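Local coordinates for Ketoacyl_synth_N domain-containing protein (Photorhabdus luminescens subsp. laumondii, PDB 6SMO), which is a ketosynthase-like protein of the thiolase superfamily that pairs with a polyketide ketosynthase chain and probably takes part in assembling the polyketide chain, at residues Val10-Pro15 with Thr21-Lys26; Tyr168-Ile173 with Cys242-Phe247; Ala266-His271 with Val363-Phe368; Pro308-Gln313 with Gly318-Val323. One frame throughout, in Å; residues are numbered along the deposited sequence.

Interaction 1: residues Val10-Pro15 with Thr21-Lys26; sequences VGAIHP and TAIKSK
The first beta-alpha unit of the ketosynthase N-terminal domain, a thiolase-type fold, brings Ile23 of helix 20-31 against Ala12, near the end of strand 5-13, and His14, just beyond it. A short loop joins the two elements, so the contact is local in sequence yet wholly buried. One side chain carries the helix's share. Ile23 has CG1 beside its backbone N, chi1 -62°, and an extended second torsion, which send the delta methyl out from the helix to the strand end. There CD1 meets three successive residues: it lies 4.0 Å from CB of Ala12, 4.2 Å from the backbone N of Ile13 and 3.9 Å from CB of His14. The carbonyl O of Ala12 also comes within 3.8 Å of CD1, a van der Waals approach only, since no hydrogen bond crosses between the segments. Ile13 sends its own side chain to the other face of the strand, where Tyr72, Val75 and Met79 of helix 68-84 receive it, while backbone bonds from Gly11 and Ile13 tie the strand to Phe224 and Ala222. The carboxylate of Asp19, just before the helix, accepts from Thr21 OG1 and from the backbone N of Ala22. His14 touches Ile23 through its root alone. Its ring swings clear because CG stands opposite the backbone N, chi1 -172°, and the imidazole NE2 is hydrogen-bonded to the carbonyl O of Leu310. On the isoleucine side the second point of touch is CG1, 4.1 Å from CB of His14.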
loop_
_atom_site.group_PDB
_atom_site.type_symbol
_atom_site.label_atom_id
_atom_site.label_comp_id
_atom_site.label_asym_id
_atom_site.label_seq_id
_atom_site.Cartn_x
_atom_site.Cartn_y
_atom_site.Cartn_z
ATOM N N VAL C 10 -5.560 -20.093 -12.009
ATOM C CA VAL C 10 -5.470 -20.037 -10.519
ATOM C C VAL C 10 -4.190 -20.750 -10.067
ATOM O O VAL C 10 -3.828 -21.771 -10.682
ATOM C CB VAL C 10 -6.716 -20.644 -9.845
ATOM C CG1 VAL C 10 -7.947 -19.775 -10.048
ATOM C CG2 VAL C 10 -6.987 -22.071 -10.303
ATOM N N GLY C 11 -3.541 -20.210 -9.032
ATOM C CA GLY C 11 -2.358 -20.794 -8.373
ATOM C C GLY C 11 -2.364 -20.486 -6.887
ATOM O O GLY C 11 -2.747 -19.356 -6.523
ATOM N N ALA C 12 -2.051 -21.475 -6.050
ATOM C CA ALA C 12 -1.997 -21.319 -4.580
ATOM C C ALA C 12 -0.981 -22.298 -3.999
ATOM O O ALA C 12 -0.730 -23.293 -4.635
ATOM C CB ALA C 12 -3.347 -21.620 -4.016
ATOM N N ILE C 13 -0.412 -21.997 -2.835
ATOM C CA ILE C 13 0.503 -22.935 -2.119
ATOM C C ILE C 13 0.042 -22.971 -0.664
ATOM O O ILE C 13 -0.348 -21.950 -0.164
ATOM C CB ILE C 13 1.982 -22.550 -2.266
ATOM C CG1 ILE C 13 2.276 -21.150 -1.734
ATOM C CG2 ILE C 13 2.437 -22.689 -3.698
ATOM C CD1 ILE C 13 3.739 -20.856 -1.629
ATOM N N HIS C 14 0.081 -24.125 -0.015
ATOM C CA HIS C 14 -0.448 -24.213 1.367
ATOM C C HIS C 14 0.210 -25.389 2.088
ATOM O O HIS C 14 0.802 -26.203 1.416
ATOM C CB HIS C 14 -1.962 -24.369 1.247
ATOM C CG HIS C 14 -2.739 -24.300 2.511
ATOM N ND1 HIS C 14 -3.353 -25.387 3.046
ATOM C CD2 HIS C 14 -3.042 -23.282 3.322
ATOM C CE1 HIS C 14 -3.975 -25.053 4.140
ATOM N NE2 HIS C 14 -3.807 -23.778 4.321
ATOM N N PRO C 15 0.135 -25.500 3.425
ATOM C CA PRO C 15 0.677 -26.637 4.143
ATOM C C PRO C 15 0.065 -27.940 3.622
ATOM O O PRO C 15 0.704 -28.930 3.676
ATOM C CB PRO C 15 0.131 -26.382 5.543
ATOM C CG PRO C 15 0.195 -24.912 5.671
ATOM C CD PRO C 15 -0.318 -24.458 4.331
ATOM N N THR C 21 -4.266 -28.505 -7.322
ATOM C CA THR C 21 -4.809 -29.889 -7.426
ATOM C C THR C 21 -4.526 -30.664 -6.131
ATOM O O THR C 21 -5.403 -31.452 -5.723
ATOM C CB THR C 21 -4.251 -30.627 -8.649
ATOM O OG1 THR C 21 -2.826 -30.519 -8.633
ATOM C CG2 THR C 21 -4.788 -30.088 -9.957
ATOM N N ALA C 22 -3.356 -30.452 -5.521
ATOM C CA ALA C 22 -2.921 -31.107 -4.262
ATOM C C ALA C 22 -3.772 -30.605 -3.088
ATOM O O ALA C 22 -4.130 -31.433 -2.227
ATOM C CB ALA C 22 -1.450 -30.858 -4.023
ATOM N N ILE C 23 -4.083 -29.303 -3.060
ATOM C CA ILE C 23 -4.900 -28.649 -1.992
ATOM C C ILE C 23 -6.353 -29.129 -2.117
ATOM O O ILE C 23 -6.924 -29.534 -1.086
ATOM C CB ILE C 23 -4.794 -27.109 -2.062
ATOM C CG1 ILE C 23 -3.358 -26.623 -1.845
ATOM C CG2 ILE C 23 -5.751 -26.453 -1.076
ATOM C CD1 ILE C 23 -3.089 -25.237 -2.384
ATOM N N LYS C 24 -6.916 -29.084 -3.331
ATOM C CA LYS C 24 -8.345 -29.401 -3.612
ATOM C C LYS C 24 -8.638 -30.864 -3.253
ATOM O O LYS C 24 -9.717 -31.121 -2.687
ATOM C CB LYS C 24 -8.694 -29.121 -5.078
ATOM C CG LYS C 24 -10.186 -29.075 -5.379
ATOM C CD LYS C 24 -10.516 -28.572 -6.769
ATOM C CE LYS C 24 -10.361 -29.630 -7.842
ATOM N NZ LYS C 24 -11.521 -30.551 -7.876
ATOM N N SER C 25 -7.715 -31.781 -3.568
ATOM C CA SER C 25 -7.837 -33.240 -3.299
ATOM C C SER C 25 -7.829 -33.508 -1.787
ATOM O O SER C 25 -8.510 -34.461 -1.359
ATOM C CB SER C 25 -6.750 -34.018 -3.998
ATOM O OG SER C 25 -5.465 -33.597 -3.566
ATOM N N LYS C 26 -7.094 -32.700 -1.014
ATOM C CA LYS C 26 -6.929 -32.868 0.457
ATOM C C LYS C 26 -8.195 -32.393 1.182
ATOM O O LYS C 26 -8.673 -33.131 2.064
ATOM C CB LYS C 26 -5.698 -32.106 0.958
ATOM C CG LYS C 26 -5.214 -32.503 2.348
ATOM C CD LYS C 26 -4.454 -33.812 2.376
ATOM C CE LYS C 26 -3.973 -34.187 3.763
ATOM N NZ LYS C 26 -3.195 -35.448 3.751
#

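Interaction 2: residues Tyr168-Ile173 with Cys242-Phe247; sequences YAAEAI and CELTGF
Tyr168 of helix 161-175 and Phe247 of strand 242-251 form the firmer half of this contact, a T-shaped pair. The rings stand at 79° with centroids 5.3 Å apart, and the phenylalanine is the one that offers its edge: CE2 of Phe247 lies over the centre of the tyrosine face, 4.0 Å from CE2 of Tyr168. Phe247 reaches across with CG turned opposite its backbone N, chi1 172°. The hydroxyl end of Tyr168 is held by Asp249 and, on the partner PKS_KS chain, by Ser183 and His204.

The other half is thinner. CB of Ala170 meets CD2 of Leu244 at 4.0 Å, a single methyl-to-methyl touch with Leu227 of strand 218-229 alongside both residues. Leu244 and Phe247 are partly exposed, as is Glu171, which makes a salt bridge to Arg209 of the partner chain. Thr245 and Gly246 together face Ser367, a classic beta bulge in the strand's antiparallel pairing with strand 362-369. A helix that packs on the sheet and also contacts a partner chain is consistent with the layered thiolase fold and its subunit interface in ketosynthase pairs.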
loop_
_atom_site.group_PDB
_atom_site.type_symbol
_atom_site.label_atom_id
_atom_site.label_comp_id
_atom_site.label_asym_id
_atom_site.label_seq_id
_atom_site.Cartn_x
_atom_site.Cartn_y
_atom_site.Cartn_z
ATOM N N TYR C 168 -12.014 -5.390 -6.477
ATOM C CA TYR C 168 -11.656 -4.073 -7.070
ATOM C C TYR C 168 -10.771 -4.271 -8.307
ATOM O O TYR C 168 -10.695 -3.339 -9.131
ATOM C CB TYR C 168 -11.012 -3.163 -6.021
ATOM C CG TYR C 168 -11.979 -2.666 -4.977
ATOM C CD1 TYR C 168 -13.031 -1.833 -5.322
ATOM C CD2 TYR C 168 -11.856 -3.037 -3.648
ATOM C CE1 TYR C 168 -13.934 -1.378 -4.373
ATOM C CE2 TYR C 168 -12.749 -2.590 -2.687
ATOM C CZ TYR C 168 -13.792 -1.757 -3.051
ATOM O OH TYR C 168 -14.673 -1.315 -2.107
ATOM N N ALA C 169 -10.131 -5.439 -8.438
ATOM C CA ALA C 169 -9.406 -5.867 -9.659
ATOM C C ALA C 169 -10.423 -6.141 -10.774
ATOM O O ALA C 169 -10.136 -5.793 -11.935
ATOM C CB ALA C 169 -8.556 -7.082 -9.376
ATOM N N ALA C 170 -11.567 -6.738 -10.424
ATOM C CA ALA C 170 -12.702 -7.013 -11.337
ATOM C C ALA C 170 -13.345 -5.690 -11.778
ATOM O O ALA C 170 -13.678 -5.567 -12.973
ATOM C CB ALA C 170 -13.702 -7.922 -10.667
ATOM N N GLU C 171 -13.506 -4.741 -10.848
ATOM C CA GLU C 171 -14.083 -3.391 -11.111
ATOM C C GLU C 171 -13.185 -2.620 -12.087
ATOM O O GLU C 171 -13.735 -1.890 -12.936
ATOM C CB GLU C 171 -14.272 -2.604 -9.811
ATOM C CG GLU C 171 -15.708 -2.592 -9.317
ATOM C CD GLU C 171 -16.668 -1.814 -10.203
ATOM O OE1 GLU C 171 -17.792 -2.307 -10.431
ATOM O OE2 GLU C 171 -16.289 -0.717 -10.665
ATOM N N ALA C 172 -11.862 -2.767 -11.964
ATOM C CA ALA C 172 -10.857 -2.145 -12.859
ATOM C C ALA C 172 -11.030 -2.688 -14.285
ATOM O O ALA C 172 -10.920 -1.886 -15.233
ATOM C CB ALA C 172 -9.465 -2.391 -12.331
ATOM N N ILE C 173 -11.300 -3.992 -14.423
ATOM C CA ILE C 173 -11.581 -4.663 -15.730
ATOM C C ILE C 173 -12.962 -4.215 -16.226
ATOM O O ILE C 173 -13.098 -3.982 -17.444
ATOM C CB ILE C 173 -11.481 -6.201 -15.616
ATOM C CG1 ILE C 173 -10.074 -6.654 -15.218
ATOM C CG2 ILE C 173 -11.934 -6.871 -16.906
ATOM C CD1 ILE C 173 -10.010 -8.067 -14.685
ATOM N N CYS C 242 -14.438 -20.068 -14.644
ATOM C CA CYS C 242 -15.736 -19.516 -14.174
ATOM C C CYS C 242 -15.805 -18.012 -14.468
ATOM O O CYS C 242 -14.788 -17.448 -14.920
ATOM C CB CYS C 242 -15.924 -19.770 -12.683
ATOM S SG CYS C 242 -14.673 -18.964 -11.650
ATOM N N GLU C 243 -16.969 -17.403 -14.218
ATOM C CA GLU C 243 -17.232 -15.949 -14.387
ATOM C C GLU C 243 -17.465 -15.321 -13.007
ATOM O O GLU C 243 -18.269 -15.883 -12.240
ATOM C CB GLU C 243 -18.448 -15.735 -15.292
ATOM C CG GLU C 243 -18.660 -14.287 -15.699
ATOM C CD GLU C 243 -19.861 -14.035 -16.595
ATOM O OE1 GLU C 243 -20.697 -14.949 -16.743
ATOM O OE2 GLU C 243 -19.957 -12.920 -17.145
ATOM N N LEU C 244 -16.785 -14.208 -12.709
ATOM C CA LEU C 244 -17.033 -13.386 -11.492
ATOM C C LEU C 244 -18.254 -12.499 -11.755
ATOM O O LEU C 244 -18.137 -11.550 -12.556
ATOM C CB LEU C 244 -15.788 -12.557 -11.157
ATOM C CG LEU C 244 -15.748 -11.983 -9.739
ATOM C CD1 LEU C 244 -14.317 -11.872 -9.236
ATOM C CD2 LEU C 244 -16.443 -10.630 -9.665
ATOM N N THR C 245 -19.379 -12.812 -11.106
ATOM C CA THR C 245 -20.723 -12.236 -11.390
ATOM C C THR C 245 -21.023 -11.060 -10.451
ATOM O O THR C 245 -21.717 -10.128 -10.902
ATOM C CB THR C 245 -21.804 -13.321 -11.302
ATOM O OG1 THR C 245 -21.498 -14.169 -10.194
ATOM C CG2 THR C 245 -21.900 -14.149 -12.566
ATOM N N GLY C 246 -20.529 -11.097 -9.208
ATOM C CA GLY C 246 -20.848 -10.087 -8.178
ATOM C C GLY C 246 -19.754 -9.940 -7.133
ATOM O O GLY C 246 -19.018 -10.920 -6.896
ATOM N N PHE C 247 -19.661 -8.750 -6.532
ATOM C CA PHE C 247 -18.737 -8.404 -5.420
ATOM C C PHE C 247 -19.478 -7.536 -4.396
ATOM O O PHE C 247 -20.195 -6.599 -4.802
ATOM C CB PHE C 247 -17.491 -7.691 -5.952
ATOM C CG PHE C 247 -16.582 -7.139 -4.884
ATOM C CD1 PHE C 247 -16.103 -7.955 -3.870
ATOM C CD2 PHE C 247 -16.200 -5.805 -4.891
ATOM C CE1 PHE C 247 -15.267 -7.448 -2.885
ATOM C CE2 PHE C 247 -15.362 -5.301 -3.907
ATOM C CZ PHE C 247 -14.896 -6.124 -2.907
#

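Interaction 3: residues Ala266-His271 with Val363-Phe368; sequences AELFNH and VCALSF
Leu268 directs its forked end at strand 362-369 and sets one methyl against each of two alternate strand residues, Ala365 and Ser367. CD1 lies 3.8 Å from CB of Ala365, and CD2 lies 4.0 Å from CB of Ser367. Both strand side chains point from the same face toward the leucine, whereas that of Leu366, between them, points to the other face; of this residue CD1 meets only backbone, its carbonyl C at 4.4 Å. In the leucine, CG stands opposite the carbonyl carbon, chi1 -76°, and CD1 continues the extended chain (chi2 177°) while CD2 branches aside. The backbones come closest at 6.4 Å, from CA of Leu268 to CA of Ser367.

The serine takes part through its carbon and turns its oxygen to other uses. OG, set opposite the backbone N with chi1 177°, is hydrogen-bonded with Thr245 OG1 on the adjacent strand. It remains 4.0 Å from the carbonyl O of Leu268; NE2 of Gln351 makes weak hydrogen bonds to both of these oxygens. Val248 and Ile353, on the two strands flanking 362-369, also touch Leu268, so this leucine spans a three-strand surface. Its neighbour Phe269 turns away and meets the ring of Phe294 edge-to-face. On the far face of strand 362-369, Leu366 and Phe368 pack on Ser322 of helix 319-329. A sheet with the loop after helix 263-266 on one face and helix 319-329 on the other fits the alternating alpha and beta layers of the thiolase fold.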
loop_
_atom_site.group_PDB
_atom_site.type_symbol
_atom_site.label_atom_id
_atom_site.label_comp_id
_atom_site.label_asym_id
_atom_site.label_seq_id
_atom_site.Cartn_x
_atom_site.Cartn_y
_atom_site.Cartn_z
ATOM N N ALA C 266 -27.087 -12.058 0.303
ATOM C CA ALA C 266 -28.237 -12.858 -0.186
ATOM C C ALA C 266 -28.647 -12.398 -1.593
ATOM O O ALA C 266 -29.204 -13.228 -2.337
ATOM C CB ALA C 266 -29.390 -12.758 0.785
ATOM N N GLU C 267 -28.386 -11.133 -1.938
ATOM C CA GLU C 267 -28.706 -10.538 -3.267
ATOM C C GLU C 267 -27.819 -11.158 -4.356
ATOM O O GLU C 267 -28.269 -11.190 -5.519
ATOM C CB GLU C 267 -28.548 -9.014 -3.240
ATOM C CG GLU C 267 -29.805 -8.281 -2.804
ATOM C CD GLU C 267 -29.638 -6.785 -2.595
ATOM O OE1 GLU C 267 -30.463 -6.198 -1.867
ATOM O OE2 GLU C 267 -28.686 -6.209 -3.162
ATOM N N LEU C 268 -26.615 -11.625 -4.001
ATOM C CA LEU C 268 -25.636 -12.234 -4.949
ATOM C C LEU C 268 -26.222 -13.507 -5.578
ATOM O O LEU C 268 -25.858 -13.805 -6.732
ATOM C CB LEU C 268 -24.325 -12.557 -4.220
ATOM C CG LEU C 268 -23.406 -11.374 -3.910
ATOM C CD1 LEU C 268 -22.183 -11.836 -3.133
ATOM C CD2 LEU C 268 -22.978 -10.656 -5.182
ATOM N N PHE C 269 -27.080 -14.229 -4.846
ATOM C CA PHE C 269 -27.645 -15.548 -5.243
ATOM C C PHE C 269 -28.540 -15.409 -6.482
ATOM O O PHE C 269 -28.548 -16.348 -7.301
ATOM C CB PHE C 269 -28.408 -16.188 -4.079
ATOM C CG PHE C 269 -27.534 -16.894 -3.075
ATOM C CD1 PHE C 269 -27.034 -16.223 -1.970
ATOM C CD2 PHE C 269 -27.201 -18.231 -3.241
ATOM C CE1 PHE C 269 -26.225 -16.875 -1.050
ATOM C CE2 PHE C 269 -26.393 -18.880 -2.321
ATOM C CZ PHE C 269 -25.906 -18.201 -1.228
ATOM N N ASN C 270 -29.259 -14.288 -6.614
ATOM C CA ASN C 270 -30.272 -14.045 -7.680
ATOM C C ASN C 270 -31.371 -15.114 -7.579
ATOM O O ASN C 270 -31.865 -15.564 -8.633
ATOM C CB ASN C 270 -29.633 -13.987 -9.074
ATOM C CG ASN C 270 -29.172 -12.597 -9.458
ATOM O OD1 ASN C 270 -28.604 -11.876 -8.640
ATOM N ND2 ASN C 270 -29.409 -12.212 -10.702
ATOM N N HIS C 271 -31.733 -15.496 -6.347
ATOM C CA HIS C 271 -32.779 -16.502 -6.012
ATOM C C HIS C 271 -32.440 -17.865 -6.633
ATOM O O HIS C 271 -33.386 -18.604 -6.973
ATOM C CB HIS C 271 -34.164 -16.005 -6.457
ATOM C CG HIS C 271 -34.544 -14.670 -5.911
ATOM N ND1 HIS C 271 -34.604 -13.537 -6.701
ATOM C CD2 HIS C 271 -34.891 -14.281 -4.664
ATOM C CE1 HIS C 271 -34.968 -12.508 -5.964
ATOM N NE2 HIS C 271 -35.151 -12.937 -4.710
ATOM N N VAL C 363 -17.959 -6.730 6.121
ATOM C CA VAL C 363 -18.789 -7.771 5.443
ATOM C C VAL C 363 -18.411 -7.771 3.957
ATOM O O VAL C 363 -18.843 -6.847 3.239
ATOM C CB VAL C 363 -20.302 -7.544 5.639
ATOM C CG1 VAL C 363 -21.131 -8.523 4.820
ATOM C CG2 VAL C 363 -20.707 -7.609 7.103
ATOM N N CYS C 364 -17.628 -8.766 3.530
ATOM C CA CYS C 364 -17.138 -8.935 2.137
ATOM C C CYS C 364 -17.599 -10.290 1.591
ATOM O O CYS C 364 -17.599 -11.270 2.361
ATOM C CB CYS C 364 -15.621 -8.823 2.081
ATOM S SG CYS C 364 -15.002 -7.212 2.636
ATOM N N ALA C 365 -17.983 -10.337 0.314
ATOM C CA ALA C 365 -18.438 -11.565 -0.378
ATOM C C ALA C 365 -18.173 -11.458 -1.885
ATOM O O ALA C 365 -18.320 -10.350 -2.440
ATOM C CB ALA C 365 -19.899 -11.809 -0.093
ATOM N N LEU C 366 -17.797 -12.582 -2.505
ATOM C CA LEU C 366 -17.557 -12.725 -3.966
ATOM C C LEU C 366 -18.505 -13.791 -4.527
ATOM O O LEU C 366 -18.792 -14.766 -3.802
ATOM C CB LEU C 366 -16.092 -13.112 -4.198
ATOM C CG LEU C 366 -15.078 -11.981 -4.036
ATOM C CD1 LEU C 366 -13.678 -12.535 -3.822
ATOM C CD2 LEU C 366 -15.105 -11.050 -5.238
ATOM N N SER C 367 -18.963 -13.602 -5.769
ATOM C CA SER C 367 -19.879 -14.517 -6.499
ATOM C C SER C 367 -19.192 -15.029 -7.771
ATOM O O SER C 367 -18.799 -14.192 -8.605
ATOM C CB SER C 367 -21.182 -13.829 -6.819
ATOM O OG SER C 367 -22.034 -14.679 -7.572
ATOM N N PHE C 368 -19.057 -16.354 -7.898
ATOM C CA PHE C 368 -18.482 -17.054 -9.078
ATOM C C PHE C 368 -19.549 -17.973 -9.684
ATOM O O PHE C 368 -20.204 -18.706 -8.918
ATOM C CB PHE C 368 -17.225 -17.831 -8.680
ATOM C CG PHE C 368 -16.090 -16.967 -8.194
ATOM C CD1 PHE C 368 -15.186 -16.414 -9.088
ATOM C CD2 PHE C 368 -15.933 -16.696 -6.844
ATOM C CE1 PHE C 368 -14.145 -15.614 -8.641
ATOM C CE2 PHE C 368 -14.892 -15.895 -6.398
ATOM C CZ PHE C 368 -14.001 -15.355 -7.297
#

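Interaction 4: residues Pro308-Gln313 with Gly318-Val323; sequences PYLDNQ and GVIDSV
Ile320, in the first turn of helix 319-329, meets Gln313 with both branches and Leu310 with CG2. At its root, CB lies 4.2 Å from OE1 of Gln313. The branch methyl CG2 comes nearest, 3.3 Å from OE1 of Gln313, and its other neighbour is CD1 of Leu310 at 4.3 Å. CG1, set opposite the backbone N with chi1 -173°, carries the longer branch to its tip CD1, 3.9 Å from the same OE1. The glutamine, extended beyond CG, lies roughly perpendicular to the isoleucine, its oxygen touching carbon alone in this pair.

Beside it, Leu310 and Asp321 run antiparallel, side by side, and CD1 of the leucine lies 4.0 Å from OD1 of the aspartate. That oxygen also accepts a weak hydrogen bond, 3.4 Å long, from the backbone N of Gly318, the N-cap residue. Gly318 O in turn takes two donors one turn on: Ser322 N, and Ser322 OG at 2.9 Å.

The loop between the helices brings the end of 307-310 against the first turn of 319-329. Around it, Leu310 rests on Val27 of helix 20-31, Ile320 on Ala223 of strand 218-229, and Asp321 on Ile354 of strand 351-356.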
loop_
_atom_site.group_PDB
_atom_site.type_symbol
_atom_site.label_atom_id
_atom_site.label_comp_id
_atom_site.label_asym_id
_atom_site.label_seq_id
_atom_site.Cartn_x
_atom_site.Cartn_y
_atom_site.Cartn_z
ATOM N N PRO C 308 -11.976 -25.005 9.203
ATOM C CA PRO C 308 -11.314 -26.002 10.048
ATOM C C PRO C 308 -10.150 -26.720 9.343
ATOM O O PRO C 308 -9.209 -27.093 10.020
ATOM C CB PRO C 308 -12.424 -27.010 10.385
ATOM C CG PRO C 308 -13.710 -26.240 10.171
ATOM C CD PRO C 308 -13.409 -25.291 9.031
ATOM N N TYR C 309 -10.239 -26.884 8.018
ATOM C CA TYR C 309 -9.274 -27.640 7.177
ATOM C C TYR C 309 -8.169 -26.703 6.670
ATOM O O TYR C 309 -6.987 -27.092 6.739
ATOM C CB TYR C 309 -9.999 -28.331 6.016
ATOM C CG TYR C 309 -11.279 -29.032 6.400
ATOM C CD1 TYR C 309 -11.311 -29.945 7.442
ATOM C CD2 TYR C 309 -12.462 -28.785 5.722
ATOM C CE1 TYR C 309 -12.483 -30.591 7.804
ATOM C CE2 TYR C 309 -13.643 -29.423 6.069
ATOM C CZ TYR C 309 -13.654 -30.331 7.113
ATOM O OH TYR C 309 -14.813 -30.963 7.461
ATOM N N LEU C 310 -8.554 -25.490 6.267
ATOM C CA LEU C 310 -7.622 -24.492 5.682
ATOM C C LEU C 310 -7.000 -23.570 6.738
ATOM O O LEU C 310 -5.998 -22.950 6.412
ATOM C CB LEU C 310 -8.369 -23.682 4.619
ATOM C CG LEU C 310 -8.777 -24.451 3.367
ATOM C CD1 LEU C 310 -9.592 -23.570 2.439
ATOM C CD2 LEU C 310 -7.559 -24.992 2.643
ATOM N N ASP C 311 -7.665 -23.348 7.876
ATOM C CA ASP C 311 -7.193 -22.505 9.020
ATOM C C ASP C 311 -7.346 -21.003 8.739
ATOM O O ASP C 311 -7.773 -20.618 7.654
ATOM C CB ASP C 311 -5.827 -22.899 9.598
ATOM C CG ASP C 311 -5.579 -24.389 9.697
ATOM O OD1 ASP C 311 -6.309 -25.057 10.436
ATOM O OD2 ASP C 311 -4.664 -24.858 9.018
ATOM N N ASN C 312 -6.939 -20.171 9.690
ATOM C CA ASN C 312 -7.046 -18.709 9.480
ATOM C C ASN C 312 -5.767 -18.255 8.780
ATOM O O ASN C 312 -4.697 -18.440 9.349
ATOM C CB ASN C 312 -7.268 -17.982 10.804
ATOM C CG ASN C 312 -7.637 -16.529 10.629
ATOM O OD1 ASN C 312 -7.990 -16.105 9.541
ATOM N ND2 ASN C 312 -7.565 -15.763 11.694
ATOM N N GLN C 313 -5.893 -17.715 7.571
ATOM C CA GLN C 313 -4.713 -17.238 6.809
ATOM C C GLN C 313 -4.787 -15.722 6.632
ATOM O O GLN C 313 -3.970 -15.201 5.870
ATOM C CB GLN C 313 -4.660 -17.930 5.451
ATOM C CG GLN C 313 -4.841 -19.436 5.525
ATOM C CD GLN C 313 -4.742 -20.065 4.161
ATOM O OE1 GLN C 313 -5.725 -20.533 3.597
ATOM N NE2 GLN C 313 -3.544 -20.065 3.614
ATOM N N GLY C 318 -10.376 -16.653 2.145
ATOM C CA GLY C 318 -11.359 -16.038 1.234
ATOM C C GLY C 318 -10.861 -16.038 -0.202
ATOM O O GLY C 318 -11.681 -16.283 -1.108
ATOM N N VAL C 319 -9.564 -15.774 -0.402
ATOM C CA VAL C 319 -8.887 -15.796 -1.734
ATOM C C VAL C 319 -8.648 -17.257 -2.138
ATOM O O VAL C 319 -9.007 -17.614 -3.277
ATOM C CB VAL C 319 -7.573 -14.988 -1.722
ATOM C CG1 VAL C 319 -6.835 -15.081 -3.050
ATOM C CG2 VAL C 319 -7.807 -13.533 -1.347
ATOM N N ILE C 320 -8.096 -18.061 -1.226
ATOM C CA ILE C 320 -7.815 -19.506 -1.477
ATOM C C ILE C 320 -9.144 -20.228 -1.702
ATOM O O ILE C 320 -9.169 -21.170 -2.491
ATOM C CB ILE C 320 -6.967 -20.129 -0.351
ATOM C CG1 ILE C 320 -6.536 -21.556 -0.692
ATOM C CG2 ILE C 320 -7.678 -20.061 0.988
ATOM C CD1 ILE C 320 -5.257 -21.982 -0.028
ATOM N N ASP C 321 -10.202 -19.772 -1.032
ATOM C CA ASP C 321 -11.586 -20.294 -1.200
ATOM C C ASP C 321 -12.047 -20.036 -2.641
ATOM O O ASP C 321 -12.625 -20.961 -3.246
ATOM C CB ASP C 321 -12.549 -19.669 -0.186
ATOM C CG ASP C 321 -12.218 -19.984 1.264
ATOM O OD1 ASP C 321 -11.024 -19.930 1.620
ATOM O OD2 ASP C 321 -13.159 -20.281 2.027
ATOM N N SER C 322 -11.793 -18.829 -3.161
ATOM C CA SER C 322 -12.128 -18.396 -4.545
ATOM C C SER C 322 -11.299 -19.185 -5.568
ATOM O O SER C 322 -11.817 -19.434 -6.674
ATOM C CB SER C 322 -11.931 -16.909 -4.718
ATOM O OG SER C 322 -12.777 -16.177 -3.844
ATOM N N VAL C 323 -10.061 -19.547 -5.211
ATOM C CA VAL C 323 -9.148 -20.391 -6.042
ATOM C C VAL C 323 -9.763 -21.790 -6.175
ATOM O O VAL C 323 -9.844 -22.290 -7.316
ATOM C CB VAL C 323 -7.725 -20.433 -5.447
ATOM C CG1 VAL C 323 -6.924 -21.635 -5.930
ATOM C CG2 VAL C 323 -6.971 -19.142 -5.727
#

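Interactions 1, 2 and 3 all reach the one mixed sheet. Strands 5-13 and 242-251 are neighbours in it, as are 242-251 and 362-369. Along the chain, interaction 1 closes first, then interaction 2; interaction 3 comes last and its two segments enclose interaction 4. Interactions 1 and 4 have centres about 10 Å apart and touch, with Val323 packing on Val10 and Ala12. Interactions 2 and 3, about 12 Å apart, are joined by strand pairing, whereas 1 and 3 lie about 24 Å apart without touching. Helix 319-329 meets residues of interactions 1 and 3, so N- and C-terminal parts of the chain share one core.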